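Local coordinates for solute-binding protein (Thermoactinomyces vulgaris, PDB 2ZYO), which binds cyclodextrins and maltodextrins, here maltotetraose, and probably serves their uptake through a membrane transporter, at residues Glu307-Arg312 against Pro320-Leu325; Gly194-Asn199 against Pro349-Pro354. One frame throughout, in Å; residues are numbered along the deposited sequence.

Contact 1 of 2, residues Glu307-Arg312 against Pro320-Leu325; sequences EALASR and PPQKEL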
ATOM      1  N   GLU A 307     -10.223 -20.304  -1.609  1.00 11.36           N
ATOM      2  CA  GLU A 307     -11.637 -20.181  -1.258  1.00 12.51           C
ATOM      3  C   GLU A 307     -11.907 -19.001  -0.321  1.00 11.05           C
ATOM      4  O   GLU A 307     -12.845 -18.231  -0.541  1.00 12.08           O
ATOM      5  CB  GLU A 307     -12.143 -21.482  -0.624  1.00 13.89           C
ATOM      6  CG  GLU A 307     -13.654 -21.547  -0.449  1.00 19.29           C
ATOM      7  CD  GLU A 307     -14.127 -22.785   0.299  1.00 20.13           C
ATOM      8  OE1 GLU A 307     -13.284 -23.563   0.801  1.00 22.26           O
ATOM      9  OE2 GLU A 307     -15.356 -22.981   0.384  1.00 22.63           O
ATOM     10  N   ALA A 308     -11.088 -18.870   0.722  1.00 11.31           N
ATOM     11  CA  ALA A 308     -11.267 -17.809   1.715  1.00  9.85           C
ATOM     12  C   ALA A 308     -11.054 -16.420   1.124  1.00 10.13           C
ATOM     13  O   ALA A 308     -11.814 -15.497   1.419  1.00  9.61           O
ATOM     14  CB  ALA A 308     -10.346 -18.029   2.914  1.00  9.80           C
ATOM     15  N   LEU A 309     -10.032 -16.278   0.282  1.00  9.92           N
ATOM     16  CA  LEU A 309      -9.712 -14.978  -0.308  1.00  8.95           C
ATOM     17  C   LEU A 309     -10.629 -14.585  -1.471  1.00  9.04           C
ATOM     18  O   LEU A 309     -10.839 -13.396  -1.716  1.00 10.01           O
ATOM     19  CB  LEU A 309      -8.232 -14.890  -0.703  1.00  7.65           C
ATOM     20  CG  LEU A 309      -7.221 -14.878   0.453  1.00  8.28           C
ATOM     21  CD1 LEU A 309      -5.801 -14.732  -0.067  1.00  9.12           C
ATOM     22  CD2 LEU A 309      -7.527 -13.782   1.473  1.00 10.21           C
ATOM     23  N   ALA A 310     -11.174 -15.578  -2.176  1.00  9.11           N
ATOM     24  CA  ALA A 310     -12.207 -15.319  -3.181  1.00  9.53           C
ATOM     25  C   ALA A 310     -13.419 -14.707  -2.489  1.00 10.20           C
ATOM     26  O   ALA A 310     -13.955 -13.688  -2.935  1.00 10.34           O
ATOM     27  CB  ALA A 310     -12.596 -16.599  -3.905  1.00 10.53           C
ATOM     28  N   SER A 311     -13.824 -15.329  -1.383  1.00  9.41           N
ATOM     29  CA  SER A 311     -14.892 -14.819  -0.526  1.00  9.59           C
ATOM     30  C   SER A 311     -14.565 -13.427   0.011  1.00  9.90           C
ATOM     31  O   SER A 311     -15.403 -12.520  -0.047  1.00  9.89           O
ATOM     32  CB  SER A 311     -15.146 -15.798   0.624  1.00  9.04           C
ATOM     33  OG  SER A 311     -15.883 -15.199   1.675  1.00  9.71           O
ATOM     34  N   ARG A 312     -13.345 -13.256   0.517  1.00  9.09           N
ATOM     35  CA  ARG A 312     -12.920 -11.958   1.049  1.00  9.30           C
ATOM     36  C   ARG A 312     -12.986 -10.847   0.003  1.00  9.62           C
ATOM     37  O   ARG A 312     -13.463  -9.749   0.296  1.00 10.73           O
ATOM     38  CB  ARG A 312     -11.519 -12.022   1.663  1.00  9.43           C
ATOM     39  CG  ARG A 312     -11.227 -10.809   2.529  1.00 10.26           C
ATOM     40  CD  ARG A 312      -9.852 -10.821   3.169  1.00 10.63           C
ATOM     41  NE  ARG A 312      -9.740  -9.691   4.090  1.00 11.21           N
ATOM     42  CZ  ARG A 312      -9.386  -8.457   3.734  1.00 11.40           C
ATOM     43  NH1 ARG A 312      -9.080  -8.177   2.474  1.00 12.66           N
ATOM     44  NH2 ARG A 312      -9.338  -7.498   4.647  1.00 11.99           N
ATOM     45  N   PRO A 320      -7.125  -9.657  -3.493  1.00  9.01           N
ATOM     46  CA  PRO A 320      -6.249 -10.624  -2.842  1.00  8.94           C
ATOM     47  C   PRO A 320      -5.052 -10.958  -3.737  1.00  8.97           C
ATOM     48  O   PRO A 320      -5.245 -11.342  -4.894  1.00  8.75           O
ATOM     49  CB  PRO A 320      -7.152 -11.848  -2.658  1.00  9.57           C
ATOM     50  CG  PRO A 320      -8.164 -11.754  -3.758  1.00 10.27           C
ATOM     51  CD  PRO A 320      -8.244 -10.306  -4.203  1.00 11.36           C
ATOM     52  N   PRO A 321      -3.818 -10.803  -3.219  1.00  9.47           N
ATOM     53  CA  PRO A 321      -2.658 -11.092  -4.061  1.00 10.02           C
ATOM     54  C   PRO A 321      -2.375 -12.595  -4.105  1.00  9.46           C
ATOM     55  O   PRO A 321      -1.296 -13.057  -3.713  1.00 10.61           O
ATOM     56  CB  PRO A 321      -1.532 -10.311  -3.384  1.00 11.08           C
ATOM     57  CG  PRO A 321      -1.922 -10.246  -1.951  1.00  9.95           C
ATOM     58  CD  PRO A 321      -3.424 -10.359  -1.867  1.00  9.86           C
ATOM     59  N   GLN A 322      -3.372 -13.329  -4.585  1.00  8.67           N
ATOM     60  CA  GLN A 322      -3.341 -14.775  -4.697  1.00  8.91           C
ATOM     61  C   GLN A 322      -3.282 -15.077  -6.192  1.00  9.83           C
ATOM     62  O   GLN A 322      -4.131 -14.606  -6.951  1.00 10.19           O
ATOM     63  CB  GLN A 322      -4.616 -15.347  -4.063  1.00  8.98           C
ATOM     64  CG  GLN A 322      -4.479 -16.738  -3.443  1.00  9.76           C
ATOM     65  CD  GLN A 322      -4.696 -17.883  -4.429  1.00  9.87           C
ATOM     66  OE1 GLN A 322      -4.575 -19.048  -4.060  1.00 11.88           O
ATOM     67  NE2 GLN A 322      -5.015 -17.558  -5.678  1.00  8.97           N
ATOM     68  N   LYS A 323      -2.277 -15.849  -6.606  1.00 10.35           N
ATOM     69  CA  LYS A 323      -1.941 -16.024  -8.032  1.00 11.29           C
ATOM     70  C   LYS A 323      -3.125 -16.411  -8.922  1.00 12.70           C
ATOM     71  O   LYS A 323      -3.372 -15.771  -9.945  1.00 12.22           O
ATOM     72  CB  LYS A 323      -0.793 -17.022  -8.213  1.00 13.19           C
ATOM     73  CG  LYS A 323       0.569 -16.503  -7.783  1.00 13.13           C
ATOM     74  CD  LYS A 323       1.660 -17.479  -8.184  1.00 14.81           C
ATOM     75  CE  LYS A 323       3.036 -16.976  -7.800  1.00 16.33           C
ATOM     76  NZ  LYS A 323       4.079 -18.000  -8.064  1.00 18.97           N
ATOM     77  N   GLU A 324      -3.846 -17.458  -8.531  1.00 12.41           N
ATOM     78  CA  GLU A 324      -4.997 -17.925  -9.307  1.00 12.56           C
ATOM     79  C   GLU A 324      -6.121 -16.894  -9.350  1.00 12.91           C
ATOM     80  O   GLU A 324      -6.740 -16.687 -10.395  1.00 15.30           O
ATOM     81  CB  GLU A 324      -5.528 -19.251  -8.762  1.00 13.55           C
ATOM     82  CG  GLU A 324      -4.660 -20.451  -9.092  1.00 13.70           C
ATOM     83  CD  GLU A 324      -5.412 -21.755  -8.936  1.00 14.04           C
ATOM     84  OE1 GLU A 324      -6.260 -22.057  -9.799  1.00 18.30           O
ATOM     85  OE2 GLU A 324      -5.162 -22.475  -7.949  1.00 14.73           O
ATOM     86  N   LEU A 325      -6.377 -16.246  -8.215  1.00 12.96           N
ATOM     87  CA  LEU A 325      -7.459 -15.270  -8.114  1.00 12.39           C
ATOM     88  C   LEU A 325      -7.202 -14.025  -8.959  1.00 12.70           C
ATOM     89  O   LEU A 325      -8.138 -13.439  -9.506  1.00 13.83           O
ATOM     90  CB  LEU A 325      -7.727 -14.888  -6.654  1.00 12.53           C
ATOM     91  CG  LEU A 325      -8.307 -15.990  -5.760  1.00 11.99           C
ATOM     92  CD1 LEU A 325      -8.448 -15.504  -4.327  1.00 12.88           C
ATOM     93  CD2 LEU A 325      -9.647 -16.489  -6.287  1.00 12.18           C
TER

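Contact 2 of 2, residues Gly194-Asn199 against Pro349-Pro354; sequences GTLDPN and PMPSIP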
ATOM      1  N   GLY A 194      17.539  -8.131  -0.511  1.00 30.84           N
ATOM      2  CA  GLY A 194      16.440  -8.074   0.449  1.00 30.81           C
ATOM      3  C   GLY A 194      16.631  -7.061   1.565  1.00 30.40           C
ATOM      4  O   GLY A 194      15.651  -6.572   2.134  1.00 31.91           O
ATOM      5  N   THR A 195      17.887  -6.748   1.877  1.00 29.52           N
ATOM      6  CA  THR A 195      18.209  -5.813   2.957  1.00 27.54           C
ATOM      7  C   THR A 195      18.393  -4.388   2.447  1.00 26.15           C
ATOM      8  O   THR A 195      19.133  -4.145   1.489  1.00 24.78           O
ATOM      9  CB  THR A 195      19.479  -6.230   3.739  1.00 28.70           C
ATOM     10  OG1 THR A 195      20.606  -6.255   2.857  1.00 31.20           O
ATOM     11  CG2 THR A 195      19.301  -7.602   4.378  1.00 28.53           C
ATOM     12  N   LEU A 196      17.709  -3.454   3.103  1.00 23.80           N
ATOM     13  CA  LEU A 196      17.846  -2.034   2.805  1.00 21.80           C
ATOM     14  C   LEU A 196      18.881  -1.398   3.721  1.00 21.46           C
ATOM     15  O   LEU A 196      18.937  -1.707   4.914  1.00 21.92           O
ATOM     16  CB  LEU A 196      16.500  -1.315   2.958  1.00 21.69           C
ATOM     17  CG  LEU A 196      15.334  -1.739   2.060  1.00 20.56           C
ATOM     18  CD1 LEU A 196      14.089  -0.939   2.401  1.00 22.19           C
ATOM     19  CD2 LEU A 196      15.675  -1.572   0.591  1.00 21.84           C
ATOM     20  N   ASP A 197      19.703  -0.521   3.156  1.00 19.75           N
ATOM     21  CA  ASP A 197      20.684   0.218   3.940  1.00 18.46           C
ATOM     22  C   ASP A 197      20.095   1.577   4.311  1.00 18.05           C
ATOM     23  O   ASP A 197      19.919   2.432   3.440  1.00 16.80           O
ATOM     24  CB  ASP A 197      21.999   0.375   3.163  1.00 18.85           C
ATOM     25  CG  ASP A 197      23.099   1.046   3.983  1.00 20.18           C
ATOM     26  OD1 ASP A 197      22.880   1.357   5.176  1.00 20.89           O
ATOM     27  OD2 ASP A 197      24.197   1.262   3.426  1.00 21.10           O
ATOM     28  N   PRO A 198      19.788   1.779   5.608  1.00 17.08           N
ATOM     29  CA  PRO A 198      19.221   3.047   6.065  1.00 17.14           C
ATOM     30  C   PRO A 198      20.196   4.215   5.928  1.00 15.86           C
ATOM     31  O   PRO A 198      19.776   5.372   5.960  1.00 17.60           O
ATOM     32  CB  PRO A 198      18.916   2.784   7.542  1.00 17.94           C
ATOM     33  CG  PRO A 198      19.829   1.680   7.934  1.00 17.24           C
ATOM     34  CD  PRO A 198      19.956   0.821   6.717  1.00 17.90           C
ATOM     35  N   ASN A 199      21.482   3.902   5.777  1.00 17.12           N
ATOM     36  CA  ASN A 199      22.518   4.919   5.613  1.00 17.36           C
ATOM     37  C   ASN A 199      22.730   5.364   4.166  1.00 17.81           C
ATOM     38  O   ASN A 199      23.264   6.451   3.923  1.00 19.00           O
ATOM     39  CB  ASN A 199      23.841   4.447   6.223  1.00 19.21           C
ATOM     40  CG  ASN A 199      23.868   4.581   7.733  1.00 20.44           C
ATOM     41  OD1 ASN A 199      24.534   5.463   8.271  1.00 24.60           O
ATOM     42  ND2 ASN A 199      23.141   3.709   8.424  1.00 22.14           N
ATOM     43  N   PRO A 349       7.124  -3.080  -3.135  1.00 13.37           N
ATOM     44  CA  PRO A 349       6.627  -2.879  -1.777  1.00 12.57           C
ATOM     45  C   PRO A 349       7.176  -1.604  -1.150  1.00 11.58           C
ATOM     46  O   PRO A 349       8.356  -1.287  -1.322  1.00 14.12           O
ATOM     47  CB  PRO A 349       7.152  -4.108  -1.024  1.00 12.82           C
ATOM     48  CG  PRO A 349       7.460  -5.116  -2.086  1.00 14.52           C
ATOM     49  CD  PRO A 349       7.939  -4.304  -3.241  1.00 13.63           C
ATOM     50  N   MET A 350       6.321  -0.866  -0.446  1.00 12.13           N
ATOM     51  CA  MET A 350       6.797   0.235   0.380  1.00 12.77           C
ATOM     52  C   MET A 350       7.848  -0.310   1.341  1.00 12.13           C
ATOM     53  O   MET A 350       7.650  -1.380   1.925  1.00 12.51           O
ATOM     54  CB  MET A 350       5.655   0.860   1.174  1.00 13.87           C
ATOM     55  CG  MET A 350       4.848   1.881   0.403  1.00 17.05           C
ATOM     56  SD  MET A 350       3.559   2.627   1.407  1.00 25.57           S
ATOM     57  CE  MET A 350       2.490   1.225   1.649  1.00 12.63           C
ATOM     58  N   PRO A 351       8.980   0.405   1.491  1.00 11.48           N
ATOM     59  CA  PRO A 351       9.996  -0.009   2.457  1.00 12.52           C
ATOM     60  C   PRO A 351       9.381  -0.233   3.835  1.00 13.30           C
ATOM     61  O   PRO A 351       8.551   0.565   4.282  1.00 14.47           O
ATOM     62  CB  PRO A 351      10.954   1.184   2.479  1.00 12.72           C
ATOM     63  CG  PRO A 351      10.834   1.767   1.111  1.00 12.91           C
ATOM     64  CD  PRO A 351       9.382   1.621   0.759  1.00 13.11           C
ATOM     65  N   SER A 352       9.779  -1.322   4.488  1.00 12.35           N
ATOM     66  CA  SER A 352       9.200  -1.707   5.771  1.00 13.32           C
ATOM     67  C   SER A 352      10.158  -1.520   6.947  1.00 13.19           C
ATOM     68  O   SER A 352       9.791  -1.779   8.094  1.00 14.48           O
ATOM     69  CB  SER A 352       8.706  -3.156   5.719  1.00 13.29           C
ATOM     70  OG  SER A 352       9.767  -4.037   5.408  1.00 14.74           O
ATOM     71  N   ILE A 353      11.379  -1.071   6.666  1.00 12.91           N
ATOM     72  CA  ILE A 353      12.354  -0.792   7.726  1.00 12.89           C
ATOM     73  C   ILE A 353      11.902   0.412   8.565  1.00 13.19           C
ATOM     74  O   ILE A 353      11.239   1.310   8.040  1.00 12.99           O
ATOM     75  CB  ILE A 353      13.800  -0.601   7.177  1.00 11.53           C
ATOM     76  CG1 ILE A 353      13.905   0.638   6.273  1.00 13.14           C
ATOM     77  CG2 ILE A 353      14.263  -1.865   6.449  1.00 12.01           C
ATOM     78  CD1 ILE A 353      15.337   1.099   6.021  1.00 12.82           C
ATOM     79  N   PRO A 354      12.232   0.424   9.875  1.00 13.68           N
ATOM     80  CA  PRO A 354      11.771   1.510  10.748  1.00 14.77           C
ATOM     81  C   PRO A 354      12.147   2.905  10.244  1.00 13.29           C
ATOM     82  O   PRO A 354      11.385   3.856  10.433  1.00 15.45           O
ATOM     83  CB  PRO A 354      12.476   1.216  12.077  1.00 14.53           C
ATOM     84  CG  PRO A 354      12.712  -0.251  12.055  1.00 15.67           C
ATOM     85  CD  PRO A 354      13.027  -0.571  10.622  1.00 14.82           C
TER

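Contact 1 of 2, residues Glu307-Arg312 against Pro320-Leu325
Leu309 of helix 306-316 packs against Pro320, Gln322 and Leu325, which follow it after a short turn. The contact is apolar, and Leu309 gives most of the helix side. Its CB is held from two directions, with Leu325 CD1 at 3.7 Å and Pro320 CB at 3.8 Å. The chain then runs on beside its own backbone N, with CG anti to the carbonyl carbon (chi1 -68°). This brings the CD1 tip to Pro320 CB and to Gln322 CG, each 4.1 Å away. Leu309 and Pro320 thus pass alongside each other in opposite directions. Gln322 offers only the aliphatic part of its chain, which bends at chi2. The Pro320 ring also reaches the helix backbone, with CG 3.7 Å from Leu309 O.

Leu325 comes in from another side and forks over the helix. Its CD1 lies 3.5 Å from Ala310 N as well as on Leu309 CB. Its CD2 rests on Ala310 CB at 3.8 Å. With an alanine at Leu325 both methyl branches go, and a gap is likely to open beside Leu309 CB and Ala310. Pro321 centres an inverse gamma turn, which kinks the chain between Pro320 and Gln322. Outside the contact, Phe107 touches both Leu309 and Gln322, and Glu324 forms a salt bridge to Lys306. The whole is helix 306-316 packed against the loop and short helix that follow it, in the lobe that holds helix 30-47 of a two-lobed solute-binding protein fold.

Contact 2 of 2, residues Gly194-Asn199 against Pro349-Pro354
The two puckered proline rings, Pro351 and Pro198, each touch the opposite segment through the CB corner. Pro351 CB meets Leu196 CD1 at 3.8 Å, and Pro198 CB meets Ile353 CD1 at 4.2 Å. The flat carboxylate of Asp197 has a different task. Its OD1 accepts the backbone N of Asn199 at 3.0 Å, and the donor stands above the carboxylate plane, 60° out of it. This Asx turn fixes the corner at Pro198 and Asn199, where the chain turns.

Leu196 and Ile353 form the middle of the contact, with their side chains set at an angle to each other. Leu196 CB faces Ile353 CD1 at 4.1 Å and the CG2 branch at 4.2 Å. Leu196 CD1 lies over CG1 and CG2 of Ile353 as well as on Pro351. Ile353 CG1 stands between its backbone N and carbonyl carbon (chi1 65°), and the chain then extends at chi2. That sends CD1 out to Leu196 and Pro198 while CG2 stays against the leucine. Phe189 of the partner strand touches both Leu196 and Ile353, and Tyr117 also touches Ile353.

The side chain of Pro351 lies about 9 Å from a bound glucose, so it is near the sugar site but not in touch with it. The contact lays a beta hairpin, 189-192 with 195-201, against the irregular chain that leads to helix 360-371, which carries the sugar-pocket residues Trp360 and Asn364.

How the contacts relate
From the N terminus the chain first reaches 194-199, the second strand of a small hairpin. It then runs through helices and strands to strand 278-287 and on to helix 306-316. There contact 1 closes a short loop, with only seven residues between its segments. The chain passes further helices and strand 348-349 before 349-354 returns to the hairpin. Contact 2 therefore closes a long loop of 149 residues, and contact 1 is nested inside it. Their centres are 28 Å apart and they do not touch. Contact 1 is local, joining helix 306-316 to the loop and short helix just after it. Contact 2 ties the hairpin to the approach to helix 360-371.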